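Local coordinates for PA3566 protein (PDB 1X7V), which is of unknown function but belongs to the antibiotic biosynthesis monooxygenase family and may therefore have oxidoreductase activity, at residues Leu7-Thr12 with Ile92-Arg97; Ile13-Gly18 with Asp51-Tyr56; Asp44-Arg49 with Tyr56-Trp61. All blocks are in the same frame, centred on the assembly; numbering follows the deposited sequence.

From the N terminus, strand 7-15 enters two of the three contacts. Its first six residues, Leu7-Thr12, wait for strand 87-96 at the other end of the chain, so interaction 1 closes a loop that encloses everything between. Its last residues, Ile13-Ala15, and the turn that follows to Gly18 are met, beyond helix 20-36 and strand 40-47, by Asp51-Tyr56 in interaction 2. Interaction 3 closes the short hairpin between strands 40-47 and 54-61. Interactions 2 and 3 both nest inside interaction 1 and cross each other, sharing Tyr56. Together they order the antiparallel sheet as 40-47, 54-61, 7-15, 87-96, the sheet of an alpha-beta plait.

Interaction 1 (Leu7-Thr12 with Ile92-Arg97); sequences LTLIAT and IDQLYR
The carbonyl oxygen of Ile10 accepts a nearly straight bond from Asp93 N (2.9 Å, 170° at the hydrogen), and a water lies within hydrogen-bonding distance of it, close also to Asp93 OD2 and Thr12 OG1. This is antiparallel pairing of strand 7-15 with strand 87-96, outermost in the sheet of the alpha-beta plait within this chain, at 152° between the local axes. Ile10-Asp93 and Thr8-Leu95 are hydrogen-bonded pairs; Leu9-Gln94 and Ala11-Ile92 are non-hydrogen-bonded ones. Thr8 N reaches Leu95 O at 2.8 Å.

On the face of Thr8 and Ile10, the Leu95 side chain touches both. Its CG stands between backbone N and carbonyl carbon (chi1 42°), which sends CD1 to Thr8 CG2 (3.8 Å) and CD2 to Ile10 CD1 (3.9 Å). On the other face, which carries Leu7 and Leu9 against Leu67 of helix 64-71, Leu9 and Gln94 run side by side, with Leu9 CD1 on Gln94 CG at 3.7 Å. Ala11 CB meets Ile92 CD1 at the same separation. Thr8 OG1 closes the contact through two waters at 2.8 Å, one bonded to Arg97 N and the other to Arg97 NH2.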
loop_
_atom_site.group_PDB
_atom_site.type_symbol
_atom_site.label_atom_id
_atom_site.label_comp_id
_atom_site.label_asym_id
_atom_site.label_seq_id
_atom_site.Cartn_x
_atom_site.Cartn_y
_atom_site.Cartn_z
ATOM N N LEU A 7 -3.072 12.923 -5.708
ATOM C CA LEU A 7 -3.459 11.609 -6.190
ATOM C C LEU A 7 -3.778 10.693 -5.005
ATOM O O LEU A 7 -2.910 10.469 -4.149
ATOM C CB LEU A 7 -2.294 10.953 -6.919
ATOM C CG LEU A 7 -2.494 9.512 -7.430
ATOM C CD1 LEU A 7 -3.665 9.383 -8.383
ATOM C CD2 LEU A 7 -1.172 9.139 -8.152
ATOM N N THR A 8 -4.991 10.187 -4.936
ATOM C CA THR A 8 -5.323 9.176 -3.939
ATOM C C THR A 8 -5.148 7.802 -4.600
ATOM O O THR A 8 -5.483 7.613 -5.788
ATOM C CB THR A 8 -6.768 9.382 -3.369
ATOM O OG1 THR A 8 -6.853 10.638 -2.654
ATOM C CG2 THR A 8 -7.183 8.211 -2.422
ATOM N N LEU A 9 -4.571 6.863 -3.860
ATOM C CA LEU A 9 -4.415 5.476 -4.315
ATOM C C LEU A 9 -5.026 4.620 -3.248
ATOM O O LEU A 9 -4.800 4.861 -2.082
ATOM C CB LEU A 9 -2.933 5.133 -4.503
ATOM C CG LEU A 9 -2.353 4.915 -5.865
ATOM C CD1 LEU A 9 -2.214 6.249 -6.562
ATOM C CD2 LEU A 9 -0.971 4.237 -5.828
ATOM N N ILE A 10 -5.822 3.627 -3.638
ATOM C CA ILE A 10 -6.298 2.618 -2.709
ATOM C C ILE A 10 -5.815 1.285 -3.279
ATOM O O ILE A 10 -6.139 0.937 -4.418
ATOM C CB ILE A 10 -7.839 2.613 -2.570
ATOM C CG1 ILE A 10 -8.376 3.972 -2.113
ATOM C CG2 ILE A 10 -8.291 1.474 -1.627
ATOM C CD1 ILE A 10 -9.865 4.102 -2.413
ATOM N N ALA A 11 -5.018 0.580 -2.487
ATOM C CA ALA A 11 -4.470 -0.712 -2.876
ATOM C C ALA A 11 -5.242 -1.719 -2.042
ATOM O O ALA A 11 -5.240 -1.594 -0.840
ATOM C CB ALA A 11 -2.979 -0.784 -2.567
ATOM N N THR A 12 -5.957 -2.629 -2.684
ATOM C CA THR A 12 -6.667 -3.711 -2.001
ATOM C C THR A 12 -5.833 -4.971 -2.233
ATOM O O THR A 12 -5.636 -5.424 -3.378
ATOM C CB THR A 12 -8.083 -3.886 -2.506
ATOM O OG1 THR A 12 -8.831 -2.661 -2.401
ATOM C CG2 THR A 12 -8.792 -4.919 -1.679
ATOM N N ILE A 92 -5.235 -1.949 -7.685
ATOM C CA ILE A 92 -4.760 -0.623 -7.459
ATOM C C ILE A 92 -5.772 0.319 -8.088
ATOM O O ILE A 92 -6.050 0.224 -9.257
ATOM C CB ILE A 92 -3.390 -0.381 -8.072
ATOM C CG1 ILE A 92 -2.306 -1.345 -7.537
ATOM C CG2 ILE A 92 -2.949 1.082 -7.846
ATOM C CD1 ILE A 92 -2.022 -1.208 -6.112
ATOM N N ASP A 93 -6.368 1.180 -7.268
ATOM C CA ASP A 93 -7.289 2.193 -7.768
ATOM C C ASP A 93 -6.622 3.539 -7.621
ATOM O O ASP A 93 -6.006 3.839 -6.595
ATOM C CB ASP A 93 -8.580 2.163 -6.969
ATOM C CG ASP A 93 -9.331 0.847 -7.152
ATOM O OD1 ASP A 93 -9.364 0.303 -8.294
ATOM O OD2 ASP A 93 -9.893 0.336 -6.141
ATOM N N GLN A 94 -6.707 4.315 -8.691
ATOM C CA GLN A 94 -6.216 5.664 -8.705
ATOM C C GLN A 94 -7.344 6.674 -8.777
ATOM O O GLN A 94 -8.188 6.529 -9.582
ATOM C CB GLN A 94 -5.266 5.878 -9.852
ATOM C CG GLN A 94 -3.966 5.102 -9.651
ATOM C CD GLN A 94 -3.077 5.305 -10.858
ATOM O OE1 GLN A 94 -2.549 6.403 -11.048
ATOM N NE2 GLN A 94 -2.965 4.269 -11.715
ATOM N N LEU A 95 -7.329 7.729 -7.925
ATOM C CA LEU A 95 -8.480 8.568 -7.853
ATOM C C LEU A 95 -8.158 9.942 -7.335
ATOM O O LEU A 95 -7.142 10.105 -6.648
ATOM C CB LEU A 95 -9.562 7.924 -6.989
ATOM C CG LEU A 95 -9.168 7.231 -5.700
ATOM C CD1 LEU A 95 -10.185 7.476 -4.617
ATOM C CD2 LEU A 95 -9.008 5.687 -5.896
ATOM N N TYR A 96 -9.049 10.911 -7.651
ATOM C CA TYR A 96 -8.863 12.277 -7.204
ATOM C C TYR A 96 -10.069 12.795 -6.462
ATOM O O TYR A 96 -11.192 12.597 -6.918
ATOM C CB TYR A 96 -8.681 13.155 -8.407
ATOM C CG TYR A 96 -7.364 12.925 -9.117
ATOM C CD1 TYR A 96 -7.338 12.381 -10.368
ATOM C CD2 TYR A 96 -6.152 13.276 -8.521
ATOM C CE1 TYR A 96 -6.126 12.176 -11.035
ATOM C CE2 TYR A 96 -4.940 13.094 -9.181
ATOM C CZ TYR A 96 -4.945 12.533 -10.446
ATOM O OH TYR A 96 -3.755 12.354 -11.157
ATOM N N ARG A 97 -9.824 13.471 -5.352
ATOM C CA ARG A 97 -10.896 14.043 -4.549
ATOM C C ARG A 97 -11.661 15.128 -5.337
ATOM O O ARG A 97 -10.980 15.944 -6.071
ATOM C CB ARG A 97 -10.369 14.626 -3.217
ATOM C CG ARG A 97 -11.595 14.759 -2.178
ATOM C CD ARG A 97 -11.187 15.057 -0.864
ATOM N NE ARG A 97 -10.311 14.023 -0.285
ATOM C CZ ARG A 97 -9.654 14.225 0.850
ATOM N NH1 ARG A 97 -9.822 15.371 1.498
ATOM N NH2 ARG A 97 -8.861 13.309 1.352
HETATM O O HOH W 1 -7.280 13.041 -3.967
HETATM O O HOH W 2 -8.346 10.908 -0.260
HETATM O O HOH W 3 -8.222 -1.065 -4.512
#

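Interaction 2 (Ile13-Gly18 with Asp51-Tyr56); sequences ITAAPG and DSHLFY
His53 points an edge of its imidazole, at CE1, to Gly18 in the turning backbone that follows Ala15, while Leu54 and Phe55 project to opposite faces of the sheet. With CG anti to its carbonyl carbon (chi1 -60°), the His53 ring reaches across so that CE1 comes 3.6 Å from Pro17 CA. Gly18 N lies at the ring edge, near its plane. Ala15 CB approaches the same side chain, 4.1 Å from His53 ND1.

Thr14 and Leu54, a non-hydrogen-bonded pair, lie side by side and point the same way, with Thr14 OG1 only 3.2 Å from Leu54 CD2. On the other face Phe55 turns a ring edge to the backbone, CD1 standing 3.8 Å from Ile13 O. That oxygen accepts a hydrogen bond from Phe55 N, and Ile13 N donates to Phe55 O at 2.8 Å, which makes Ile13-Phe55 a hydrogen-bonded antiparallel pair. Ala15 N adds a bond to His53 O (2.7 Å, 167°) where strand 54-61 begins. The approach to that strand is a type I turn with an Asx turn inside it: His53 N meets Asp51 OD1 at 3.0 Å from above the carboxylate plane.

Ile13, Ala15 and Phe55 pack on Leu23 and Leu27 of helix 20-36, whereas Thr14 bonds through its backbone to strand 87-96, placing strand 7-15 between two strand neighbours.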
loop_
_atom_site.group_PDB
_atom_site.type_symbol
_atom_site.label_atom_id
_atom_site.label_comp_id
_atom_site.label_asym_id
_atom_site.label_seq_id
_atom_site.Cartn_x
_atom_site.Cartn_y
_atom_site.Cartn_z
ATOM N N ILE A 13 -5.254 -5.481 -1.144
ATOM C CA ILE A 13 -4.331 -6.585 -1.189
ATOM C C ILE A 13 -4.982 -7.788 -0.488
ATOM O O ILE A 13 -5.424 -7.671 0.650
ATOM C CB ILE A 13 -3.025 -6.196 -0.540
ATOM C CG1 ILE A 13 -2.528 -4.898 -1.175
ATOM C CG2 ILE A 13 -2.003 -7.305 -0.747
ATOM C CD1 ILE A 13 -1.053 -4.611 -1.035
ATOM N N THR A 14 -5.023 -8.923 -1.177
ATOM C CA THR A 14 -5.667 -10.160 -0.670
ATOM C C THR A 14 -4.575 -11.192 -0.477
ATOM O O THR A 14 -3.874 -11.561 -1.452
ATOM C CB THR A 14 -6.706 -10.738 -1.648
ATOM O OG1 THR A 14 -7.645 -9.723 -2.069
ATOM C CG2 THR A 14 -7.460 -11.835 -0.986
ATOM N N ALA A 15 -4.415 -11.665 0.765
ATOM C CA ALA A 15 -3.442 -12.716 1.057
ATOM C C ALA A 15 -3.942 -14.076 0.568
ATOM O O ALA A 15 -5.147 -14.347 0.579
ATOM C CB ALA A 15 -3.174 -12.769 2.534
ATOM N N ALA A 16 -3.019 -14.935 0.167
ATOM C CA ALA A 16 -3.322 -16.290 -0.136
ATOM C C ALA A 16 -3.937 -16.922 1.122
ATOM O O ALA A 16 -3.509 -16.583 2.230
ATOM C CB ALA A 16 -2.063 -17.056 -0.494
ATOM N N PRO A 17 -4.903 -17.819 0.955
ATOM C CA PRO A 17 -5.505 -18.501 2.119
ATOM C C PRO A 17 -4.485 -19.045 3.140
ATOM O O PRO A 17 -3.528 -19.770 2.790
ATOM C CB PRO A 17 -6.276 -19.654 1.488
ATOM C CG PRO A 17 -6.639 -19.156 0.131
ATOM C CD PRO A 17 -5.510 -18.254 -0.312
ATOM N N GLY A 18 -4.700 -18.729 4.422
ATOM C CA GLY A 18 -3.797 -19.153 5.470
ATOM C C GLY A 18 -2.642 -18.203 5.750
ATOM O O GLY A 18 -1.988 -18.369 6.749
ATOM N N ASP A 51 -13.117 -10.311 6.453
ATOM C CA ASP A 51 -12.209 -11.305 5.880
ATOM C C ASP A 51 -10.800 -10.881 6.256
ATOM O O ASP A 51 -10.314 -9.864 5.759
ATOM C CB ASP A 51 -12.357 -11.368 4.358
ATOM C CG ASP A 51 -11.444 -12.440 3.707
ATOM O OD1 ASP A 51 -10.596 -13.064 4.400
ATOM O OD2 ASP A 51 -11.591 -12.675 2.476
ATOM N N SER A 52 -10.137 -11.677 7.101
ATOM C CA SER A 52 -8.803 -11.346 7.608
ATOM C C SER A 52 -7.729 -11.278 6.497
ATOM O O SER A 52 -6.704 -10.646 6.668
ATOM C CB SER A 52 -8.391 -12.422 8.623
ATOM O OG SER A 52 -8.313 -13.671 7.957
ATOM N N HIS A 53 -7.986 -11.928 5.365
ATOM C CA HIS A 53 -7.071 -11.929 4.225
ATOM C C HIS A 53 -7.051 -10.670 3.383
ATOM O O HIS A 53 -6.193 -10.569 2.491
ATOM C CB HIS A 53 -7.431 -13.102 3.331
ATOM C CG HIS A 53 -7.323 -14.422 4.021
ATOM N ND1 HIS A 53 -6.154 -15.144 4.050
ATOM C CD2 HIS A 53 -8.219 -15.120 4.742
ATOM C CE1 HIS A 53 -6.334 -16.245 4.763
ATOM N NE2 HIS A 53 -7.582 -16.254 5.198
ATOM N N LEU A 54 -7.943 -9.722 3.675
ATOM C CA LEU A 54 -8.097 -8.491 2.872
ATOM C C LEU A 54 -7.608 -7.283 3.639
ATOM O O LEU A 54 -8.012 -7.050 4.779
ATOM C CB LEU A 54 -9.532 -8.237 2.505
ATOM C CG LEU A 54 -10.008 -8.830 1.196
ATOM C CD1 LEU A 54 -11.510 -8.768 1.154
ATOM C CD2 LEU A 54 -9.347 -8.017 0.062
ATOM N N PHE A 55 -6.693 -6.560 3.004
ATOM C CA PHE A 55 -6.052 -5.358 3.536
ATOM C C PHE A 55 -6.183 -4.252 2.522
ATOM O O PHE A 55 -6.309 -4.522 1.322
ATOM C CB PHE A 55 -4.568 -5.573 3.786
ATOM C CG PHE A 55 -4.271 -6.709 4.726
ATOM C CD1 PHE A 55 -4.186 -8.011 4.275
ATOM C CD2 PHE A 55 -4.190 -6.480 6.067
ATOM C CE1 PHE A 55 -3.974 -9.044 5.193
ATOM C CE2 PHE A 55 -3.978 -7.453 6.911
ATOM C CZ PHE A 55 -3.871 -8.759 6.458
ATOM N N TYR A 56 -6.135 -3.025 3.025
ATOM C CA TYR A 56 -6.323 -1.827 2.187
ATOM C C TYR A 56 -5.297 -0.829 2.578
ATOM O O TYR A 56 -5.218 -0.481 3.767
ATOM C CB TYR A 56 -7.710 -1.200 2.420
ATOM C CG TYR A 56 -8.856 -2.141 2.241
ATOM C CD1 TYR A 56 -9.299 -2.954 3.300
ATOM C CD2 TYR A 56 -9.500 -2.269 1.023
ATOM C CE1 TYR A 56 -10.388 -3.840 3.159
ATOM C CE2 TYR A 56 -10.586 -3.152 0.872
ATOM C CZ TYR A 56 -11.007 -3.950 1.945
ATOM O OH TYR A 56 -12.072 -4.833 1.813
#

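Interaction 3 (Asp44-Arg49 with Tyr56-Trp61)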
loop_
_atom_site.group_PDB
_atom_site.type_symbol
_atom_site.label_atom_id
_atom_site.label_comp_id
_atom_site.label_asym_id
_atom_site.label_seq_id
_atom_site.Cartn_x
_atom_site.Cartn_y
_atom_site.Cartn_z
ATOM N N ASP A 44 -1.892 4.848 5.062
ATOM C CA ASP A 44 -2.571 4.176 6.145
ATOM C C ASP A 44 -2.957 2.745 5.744
ATOM O O ASP A 44 -3.494 2.534 4.687
ATOM C CB ASP A 44 -3.843 4.978 6.536
ATOM C CG ASP A 44 -3.525 6.315 7.220
ATOM O OD1 ASP A 44 -2.499 6.414 7.977
ATOM O OD2 ASP A 44 -4.349 7.256 7.030
ATOM N N LEU A 45 -2.648 1.790 6.623
ATOM C CA LEU A 45 -2.944 0.378 6.470
ATOM C C LEU A 45 -4.192 -0.030 7.256
ATOM O O LEU A 45 -4.402 0.394 8.360
ATOM C CB LEU A 45 -1.777 -0.476 6.970
ATOM C CG LEU A 45 -1.916 -1.990 6.870
ATOM C CD1 LEU A 45 -2.138 -2.471 5.462
ATOM C CD2 LEU A 45 -0.634 -2.628 7.465
ATOM N N HIS A 46 -5.025 -0.870 6.661
ATOM C CA HIS A 46 -6.301 -1.279 7.277
ATOM C C HIS A 46 -6.517 -2.777 6.994
ATOM O O HIS A 46 -6.026 -3.300 5.988
ATOM C CB HIS A 46 -7.508 -0.564 6.653
ATOM C CG HIS A 46 -7.374 0.923 6.566
ATOM N ND1 HIS A 46 -6.532 1.528 5.658
ATOM C CD2 HIS A 46 -7.942 1.928 7.285
ATOM C CE1 HIS A 46 -6.609 2.847 5.805
ATOM N NE2 HIS A 46 -7.453 3.117 6.776
ATOM N N GLN A 47 -7.300 -3.433 7.835
ATOM C CA GLN A 47 -7.713 -4.800 7.557
ATOM C C GLN A 47 -9.249 -4.792 7.442
ATOM O O GLN A 47 -9.962 -4.096 8.188
ATOM C CB GLN A 47 -7.263 -5.731 8.629
ATOM C CG GLN A 47 -7.440 -7.183 8.312
ATOM C CD GLN A 47 -6.895 -8.017 9.454
ATOM O OE1 GLN A 47 -6.928 -7.565 10.612
ATOM N NE2 GLN A 47 -6.325 -9.202 9.143
ATOM N N ASP A 48 -9.734 -5.521 6.467
ATOM C CA ASP A 48 -11.173 -5.770 6.305
ATOM C C ASP A 48 -11.880 -6.267 7.574
ATOM O O ASP A 48 -11.333 -7.072 8.316
ATOM C CB ASP A 48 -11.355 -6.825 5.244
ATOM C CG ASP A 48 -12.783 -6.888 4.708
ATOM O OD1 ASP A 48 -13.096 -6.089 3.788
ATOM O OD2 ASP A 48 -13.580 -7.731 5.156
ATOM N N ARG A 49 -13.088 -5.801 7.790
ATOM C CA ARG A 49 -13.836 -6.156 8.995
ATOM C C ARG A 49 -14.296 -7.615 8.995
ATOM O O ARG A 49 -14.486 -8.216 10.067
ATOM C CB ARG A 49 -15.026 -5.206 9.119
ATOM C CG ARG A 49 -16.002 -5.499 10.195
ATOM C CD ARG A 49 -17.127 -4.500 10.252
ATOM N NE ARG A 49 -17.904 -4.681 11.468
ATOM C CZ ARG A 49 -18.701 -3.772 11.984
ATOM N NH1 ARG A 49 -18.899 -2.626 11.345
ATOM N NH2 ARG A 49 -19.321 -4.014 13.140
ATOM N N TYR A 56 -6.135 -3.025 3.025
ATOM C CA TYR A 56 -6.323 -1.827 2.187
ATOM C C TYR A 56 -5.297 -0.829 2.578
ATOM O O TYR A 56 -5.218 -0.481 3.767
ATOM C CB TYR A 56 -7.710 -1.200 2.420
ATOM C CG TYR A 56 -8.856 -2.141 2.241
ATOM C CD1 TYR A 56 -9.299 -2.954 3.300
ATOM C CD2 TYR A 56 -9.500 -2.269 1.023
ATOM C CE1 TYR A 56 -10.388 -3.840 3.159
ATOM C CE2 TYR A 56 -10.586 -3.152 0.872
ATOM C CZ TYR A 56 -11.007 -3.950 1.945
ATOM O OH TYR A 56 -12.072 -4.833 1.813
HETATM N N MSE A 57 -4.500 -0.350 1.607
HETATM C CA MSE A 57 -3.625 0.791 1.881
HETATM C C MSE A 57 -4.302 2.001 1.239
HETATM O O MSE A 57 -4.596 1.962 0.048
HETATM C CB MSE A 57 -2.217 0.587 1.287
HETATM C CG MSE A 57 -1.156 1.459 1.856
HETATM SE SE MSE A 57 -0.689 0.785 3.663
HETATM C CE MSE A 57 0.514 -0.833 3.110
ATOM N N ILE A 58 -4.557 3.035 2.023
ATOM C CA ILE A 58 -5.097 4.307 1.524
ATOM C C ILE A 58 -3.933 5.267 1.551
ATOM O O ILE A 58 -3.337 5.548 2.598
ATOM C CB ILE A 58 -6.305 4.852 2.329
ATOM C CG1 ILE A 58 -7.463 3.800 2.403
ATOM C CG2 ILE A 58 -6.803 6.188 1.709
ATOM C CD1 ILE A 58 -8.585 4.220 3.277
ATOM N N GLU A 59 -3.616 5.803 0.379
ATOM C CA GLU A 59 -2.429 6.623 0.179
ATOM C C GLU A 59 -2.834 7.930 -0.536
ATOM O O GLU A 59 -3.729 7.901 -1.376
ATOM C CB GLU A 59 -1.413 5.892 -0.696
ATOM C CG GLU A 59 -1.064 4.471 -0.285
ATOM C CD GLU A 59 -0.136 3.787 -1.238
ATOM O OE1 GLU A 59 0.554 4.484 -2.031
ATOM O OE2 GLU A 59 -0.062 2.523 -1.187
ATOM N N GLN A 60 -2.171 9.030 -0.205
ATOM C CA GLN A 60 -2.279 10.276 -0.972
ATOM C C GLN A 60 -0.859 10.746 -1.290
ATOM O O GLN A 60 0.044 10.774 -0.425
ATOM C CB GLN A 60 -3.041 11.349 -0.202
ATOM C CG GLN A 60 -4.512 11.074 0.040
ATOM C CD GLN A 60 -5.168 12.242 0.692
ATOM O OE1 GLN A 60 -5.258 13.320 0.091
ATOM N NE2 GLN A 60 -5.558 12.086 1.963
ATOM N N TRP A 61 -0.663 11.179 -2.521
ATOM C CA TRP A 61 0.656 11.577 -2.971
ATOM C C TRP A 61 0.498 12.929 -3.630
ATOM O O TRP A 61 -0.478 13.157 -4.328
ATOM C CB TRP A 61 1.185 10.539 -3.973
ATOM C CG TRP A 61 1.536 9.240 -3.350
ATOM C CD1 TRP A 61 0.805 8.094 -3.368
ATOM C CD2 TRP A 61 2.700 8.974 -2.591
ATOM N NE1 TRP A 61 1.449 7.113 -2.621
ATOM C CE2 TRP A 61 2.612 7.638 -2.127
ATOM C CE3 TRP A 61 3.816 9.742 -2.231
ATOM C CZ2 TRP A 61 3.629 7.045 -1.386
ATOM C CZ3 TRP A 61 4.805 9.147 -1.436
ATOM C CH2 TRP A 61 4.703 7.824 -1.044
#
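Tyr56 OH donates to Asp48 OD1 at 2.6 Å, meeting the carboxylate on its anti side, a little out of its plane; ring and carboxylate planes are 31° apart. The bond straps the loop end of a beta hairpin, strands 40-47 and 54-61. Asp48 OD2 in turn accepts from the backbone of His50 and Asp51, so the carboxylate holds both the loop and the ring.

Tyr56 O is gripped twice by His46. The ring's ND1 donates at 3.1 Å, with the oxygen in the imidazole plane but the donor 41° above the carbonyl plane, and His46 N adds a weak, bent bond. His46 CG lies anti to its own carbonyl carbon (chi1 -50°), which together with the turn of the ring about chi2 points ND1 at the Tyr56 carbonyl oxygen. Further along, Asp44 and Ile58 form a hydrogen-bonded pair, Asp44 N to Ile58 O and Ile58 N to Asp44 O both 2.9 Å, while the carboxylate of Asp44 makes a salt bridge with Arg35.

Packing follows the two faces. His46 and Ile58 cross at about a right angle, CE1 of the ring 3.5 Å from Ile58 CD1. On the face toward helix 20-36, Leu45 crosses selenomethionine Met57, whose selenium sits 3.7 Å from Leu45 CB.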